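Local coordinates for protein alpha-fucosidase (Bifidobacterium bifidum, PDB 2EAB) that probably releases alpha-1,2-linked L-fucose from its substrates by hydrolysis as a glycoside hydrolase family 95 enzyme, of which this chain is the catalytic portion, at residues G821-G826 with K845-K850. Residues are numbered along the deposited sequence; the frame is centred on the assembly and turned at random.
Sequences GNFTVG and KQAAVK
The ring of Phe-823 meets Lys-845 rim first: the backbone O of Lys-845 lies near the ring plane, 3.4 Å from Phe-823 CZ, consistent with the weakly positive rim of an aromatic ring. A water sits above one face, its oxygen 3.6 Å from the ring plane and displaced from the ring centre. Gln-846 O and Ala-847 CA approach CZ obliquely, and the CB of Ala-847 is 4.3 Å from Phe-823 CE1. With chi1 at -60°, CG stands beside the backbone N, and CZ then reaches the 845-847 backbone. No direct hydrogen bond joins the segments; two waters do so instead. The water over the ring donates to Gly-821 O (3.0 Å) and accepts from Lys-845 N (3.2 Å). A second accepts from Lys-845 NZ at 2.7 Å, its bond to Gly-821 O being weak; bends at chi2 and chi4 curl the lysine chain round to it, while Lys-845 CG passes 3.7 Å from Gly-821 O. Thr-886 OG1 also hydrogen-bonds Lys-845 O. Asn-822 and Phe-823 lie opposite the single residue Ala-819, as in a G1 beta bulge. Ala-847 touches Leu-839, and Val-825 and Val-849 both touch Ile-801, consistent with two sheets packed together in the family 95 C-terminal domain.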
loop_
_atom_site.group_PDB
_atom_site.type_symbol
_atom_site.label_atom_id
_atom_site.label_comp_id
_atom_site.label_asym_id
_atom_site.label_seq_id
_atom_site.Cartn_x
_atom_site.Cartn_y
_atom_site.Cartn_z
ATOM N N GLY A 821 1.775 14.849 13.869
ATOM C CA GLY A 821 1.483 16.181 14.403
ATOM C C GLY A 821 1.285 17.210 13.304
ATOM O O GLY A 821 0.882 18.351 13.569
ATOM N N ASN A 822 1.553 16.791 12.067
ATOM C CA ASN A 822 1.404 17.607 10.863
ATOM C C ASN A 822 2.451 18.711 10.777
ATOM O O ASN A 822 2.143 19.914 10.857
ATOM C CB ASN A 822 -0.022 18.149 10.690
ATOM C CG ASN A 822 -0.332 18.496 9.251
ATOM O OD1 ASN A 822 0.564 18.542 8.404
ATOM N ND2 ASN A 822 -1.599 18.735 8.960
ATOM N N PHE A 823 3.694 18.266 10.621
ATOM C CA PHE A 823 4.815 19.147 10.341
ATOM C C PHE A 823 5.425 18.722 9.017
ATOM O O PHE A 823 5.650 17.528 8.792
ATOM C CB PHE A 823 5.903 19.022 11.411
ATOM C CG PHE A 823 5.454 19.375 12.796
ATOM C CD1 PHE A 823 5.643 20.659 13.295
ATOM C CD2 PHE A 823 4.876 18.415 13.619
ATOM C CE1 PHE A 823 5.238 20.990 14.589
ATOM C CE2 PHE A 823 4.466 18.734 14.913
ATOM C CZ PHE A 823 4.653 20.026 15.399
ATOM N N THR A 824 5.709 19.681 8.143
ATOM C CA THR A 824 6.457 19.380 6.925
ATOM C C THR A 824 7.936 19.564 7.232
ATOM O O THR A 824 8.323 20.540 7.888
ATOM C CB THR A 824 6.000 20.260 5.751
ATOM O OG1 THR A 824 4.579 20.153 5.629
ATOM C CG2 THR A 824 6.649 19.809 4.439
ATOM N N VAL A 825 8.752 18.618 6.779
ATOM C CA VAL A 825 10.143 18.530 7.186
ATOM C C VAL A 825 11.072 18.534 5.981
ATOM O O VAL A 825 10.906 17.739 5.048
ATOM C CB VAL A 825 10.410 17.243 8.007
ATOM C CG1 VAL A 825 11.874 17.149 8.408
ATOM C CG2 VAL A 825 9.513 17.177 9.240
ATOM N N GLY A 826 12.046 19.435 6.016
ATOM C CA GLY A 826 13.172 19.408 5.095
ATOM C C GLY A 826 14.441 19.347 5.918
ATOM O O GLY A 826 14.501 19.917 7.010
ATOM N N LYS A 845 1.040 22.584 16.553
ATOM C CA LYS A 845 1.315 21.715 17.690
ATOM C C LYS A 845 2.711 21.985 18.247
ATOM O O LYS A 845 3.590 22.465 17.535
ATOM C CB LYS A 845 1.153 20.238 17.302
ATOM C CG LYS A 845 -0.225 19.870 16.710
ATOM C CD LYS A 845 -1.392 20.128 17.676
ATOM C CE LYS A 845 -2.751 20.131 16.962
ATOM N NZ LYS A 845 -3.159 18.808 16.396
ATOM N N GLN A 846 2.907 21.682 19.526
ATOM C CA GLN A 846 4.222 21.805 20.133
ATOM C C GLN A 846 5.246 21.015 19.327
ATOM O O GLN A 846 4.991 19.867 18.960
ATOM C CB GLN A 846 4.196 21.274 21.558
ATOM C CG GLN A 846 5.529 21.395 22.257
ATOM C CD GLN A 846 5.527 20.773 23.628
ATOM O OE1 GLN A 846 5.249 19.582 23.791
ATOM N NE2 GLN A 846 5.844 21.574 24.626
ATOM N N ALA A 847 6.384 21.643 19.045
ATOM C CA ALA A 847 7.497 20.954 18.403
ATOM C C ALA A 847 8.416 20.317 19.436
ATOM O O ALA A 847 8.719 20.916 20.467
ATOM C CB ALA A 847 8.274 21.891 17.506
ATOM N N ALA A 848 8.838 19.090 19.148
ATOM C CA ALA A 848 9.814 18.375 19.958
ATOM C C ALA A 848 10.688 17.641 18.958
ATOM O O ALA A 848 10.219 16.723 18.271
ATOM C CB ALA A 848 9.127 17.415 20.918
ATOM N N VAL A 849 11.938 18.085 18.836
ATOM C CA VAL A 849 12.793 17.677 17.729
ATOM C C VAL A 849 14.081 17.018 18.214
ATOM O O VAL A 849 14.870 17.635 18.943
ATOM C CB VAL A 849 13.134 18.885 16.816
ATOM C CG1 VAL A 849 13.946 18.435 15.616
ATOM C CG2 VAL A 849 11.862 19.595 16.361
ATOM N N LYS A 850 14.275 15.760 17.811
ATOM C CA LYS A 850 15.540 15.059 17.981
ATOM C C LYS A 850 16.314 15.201 16.685
ATOM O O LYS A 850 15.735 15.116 15.597
ATOM C CB LYS A 850 15.298 13.575 18.265
ATOM C CG LYS A 850 16.549 12.805 18.671
ATOM C CD LYS A 850 16.259 11.342 18.972
ATOM C CE LYS A 850 17.531 10.616 19.380
ATOM N NZ LYS A 850 17.276 9.178 19.687
HETATM O O HOH W 1 1.587 21.212 13.764
HETATM O O HOH W 2 -1.883 17.759 14.234
#